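Local coordinates for putative Acyl-CoA binding protein (ACBP) (Oryza sativa Japonica Group, PDB 5H3G) that binds medium- and long-chain acyl-CoA esters with high affinity, binds phosphatidic acid and phosphatidylcholine in vitro, and may take part in phospholipid biosynthesis, at residues 46-51 with 58-63. Numbering follows the deposited sequence.
Sequences TARPGI and AKWDAW
The indole of W60 lies flat against the extended backbone of T46 to P49, which runs over one of its faces from A47 to P49. R48 CA sits above the middle of the six-membered ring of W60, 3.4 Å from its centroid and 7° off the normal, a CH-pi contact almost centred over the ring face. P49 makes a second one over the pyrrole half, where its CD comes within 3.3 Å of W60 CG while its CG reaches W60 CB. With CG anti to the backbone N (chi1 -172°), W60 rises from the helix toward the loop and brings NE1 to T46. W60 NE1 divides its N-H between two weak hydrogen bonds, to T46 OG1 at 3.0 Å and to T46 O at 3.2 Å. T46 OG1 stands at the edge of the W60 ring, near its plane. The side chain of R48, stretched out from CG to NE, crosses the indole at about a right angle, its CB 3.5 Å from W60 CZ3, and carries the guanidinium beyond the ring to D61. The salt bridge is side-on and two-pronged: R48 NE meets the syn lone pair of D61 OD1 at 2.9 Å, and R48 NH2 donates the straighter bond to D61 OD2, also at 2.9 Å. Guanidinium and carboxylate are twisted 43° apart, so the pair is not coplanar. This surface contact folds the long loop after helix 26-41 back onto helix 57-64; R55 of the intervening loop and R57 at the start of helix 57-64 hydrogen-bond A47 O and P49 O. W63 packs on helix 26-41, as does K59 through Y33, both probable acyl-CoA-binding positions, consistent with a place beside that site.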
# COMPACT_ATOMS: atom_id res chain seq x y z
N THR A 46 6.36 -6.12 -14.76
CA THR A 46 6.75 -5.23 -15.84
C THR A 46 8.16 -4.72 -15.57
O THR A 46 8.70 -4.87 -14.47
CB THR A 46 5.78 -4.05 -15.99
OG1 THR A 46 5.49 -3.47 -14.71
CG2 THR A 46 4.49 -4.49 -16.64
N ALA A 47 8.75 -4.13 -16.60
CA ALA A 47 10.08 -3.54 -16.46
C ALA A 47 9.97 -2.14 -15.90
O ALA A 47 8.96 -1.45 -16.08
CB ALA A 47 10.80 -3.51 -17.81
N ARG A 48 11.02 -1.72 -15.21
CA ARG A 48 11.02 -0.42 -14.56
C ARG A 48 10.79 0.69 -15.59
O ARG A 48 11.46 0.71 -16.62
CB ARG A 48 12.34 -0.18 -13.85
CG ARG A 48 12.36 1.08 -13.02
CD ARG A 48 13.73 1.31 -12.43
NE ARG A 48 13.69 2.28 -11.36
CZ ARG A 48 14.76 2.90 -10.87
NH1 ARG A 48 15.96 2.64 -11.37
NH2 ARG A 48 14.63 3.77 -9.88
N PRO A 49 9.85 1.60 -15.35
CA PRO A 49 9.63 2.69 -16.30
C PRO A 49 10.87 3.57 -16.40
O PRO A 49 11.53 3.86 -15.39
CB PRO A 49 8.44 3.45 -15.72
CG PRO A 49 7.79 2.49 -14.76
CD PRO A 49 8.90 1.66 -14.22
N GLY A 50 11.18 4.00 -17.62
CA GLY A 50 12.27 4.94 -17.80
C GLY A 50 12.00 6.26 -17.10
O GLY A 50 10.86 6.59 -16.75
N ILE A 51 13.08 7.02 -16.89
CA ILE A 51 12.97 8.31 -16.19
C ILE A 51 11.95 9.22 -16.87
O ILE A 51 11.17 9.91 -16.21
CB ILE A 51 14.35 8.98 -16.12
CG1 ILE A 51 15.29 8.18 -15.22
CG2 ILE A 51 14.23 10.41 -15.56
CD1 ILE A 51 16.65 8.81 -15.07
N ALA A 58 7.91 6.17 -9.76
CA ALA A 58 7.84 6.10 -8.30
C ALA A 58 6.89 5.00 -7.84
O ALA A 58 7.21 4.26 -6.90
CB ALA A 58 7.43 7.45 -7.72
N LYS A 59 5.71 4.89 -8.46
CA LYS A 59 4.78 3.83 -8.11
C LYS A 59 5.37 2.46 -8.41
O LYS A 59 5.30 1.54 -7.59
CB LYS A 59 3.46 4.01 -8.87
CG LYS A 59 2.56 5.09 -8.29
CD LYS A 59 1.25 5.20 -9.06
CE LYS A 59 0.23 6.01 -8.27
NZ LYS A 59 -1.05 6.22 -9.03
N TRP A 60 5.95 2.29 -9.60
CA TRP A 60 6.55 1.00 -9.94
C TRP A 60 7.65 0.64 -8.95
O TRP A 60 7.71 -0.50 -8.46
CB TRP A 60 7.09 1.05 -11.37
CG TRP A 60 7.57 -0.27 -11.89
CD1 TRP A 60 6.89 -1.11 -12.73
CD2 TRP A 60 8.84 -0.90 -11.64
NE1 TRP A 60 7.65 -2.22 -13.01
CE2 TRP A 60 8.85 -2.12 -12.35
CE3 TRP A 60 9.96 -0.55 -10.88
CZ2 TRP A 60 9.94 -2.99 -12.32
CZ3 TRP A 60 11.04 -1.42 -10.86
CH2 TRP A 60 11.02 -2.62 -11.58
N ASP A 61 8.49 1.61 -8.59
CA ASP A 61 9.56 1.36 -7.62
C ASP A 61 9.00 0.94 -6.27
O ASP A 61 9.57 0.07 -5.60
CB ASP A 61 10.42 2.61 -7.47
CG ASP A 61 11.40 2.81 -8.62
OD1 ASP A 61 11.59 1.88 -9.44
OD2 ASP A 61 11.98 3.91 -8.71
N ALA A 62 7.89 1.54 -5.84
CA ALA A 62 7.32 1.16 -4.56
C ALA A 62 6.84 -0.28 -4.58
O ALA A 62 6.94 -1.00 -3.58
CB ALA A 62 6.17 2.11 -4.19
N TRP A 63 6.31 -0.72 -5.72
CA TRP A 63 5.83 -2.09 -5.85
C TRP A 63 7.00 -3.06 -5.95
O TRP A 63 7.02 -4.09 -5.27
CB TRP A 63 4.91 -2.15 -7.08
CG TRP A 63 4.22 -3.43 -7.36
CD1 TRP A 63 4.16 -4.55 -6.58
CD2 TRP A 63 3.44 -3.71 -8.52
NE1 TRP A 63 3.41 -5.52 -7.21
CE2 TRP A 63 2.95 -5.02 -8.40
CE3 TRP A 63 3.11 -2.97 -9.66
CZ2 TRP A 63 2.15 -5.61 -9.38
CZ3 TRP A 63 2.33 -3.56 -10.63
CH2 TRP A 63 1.86 -4.86 -10.49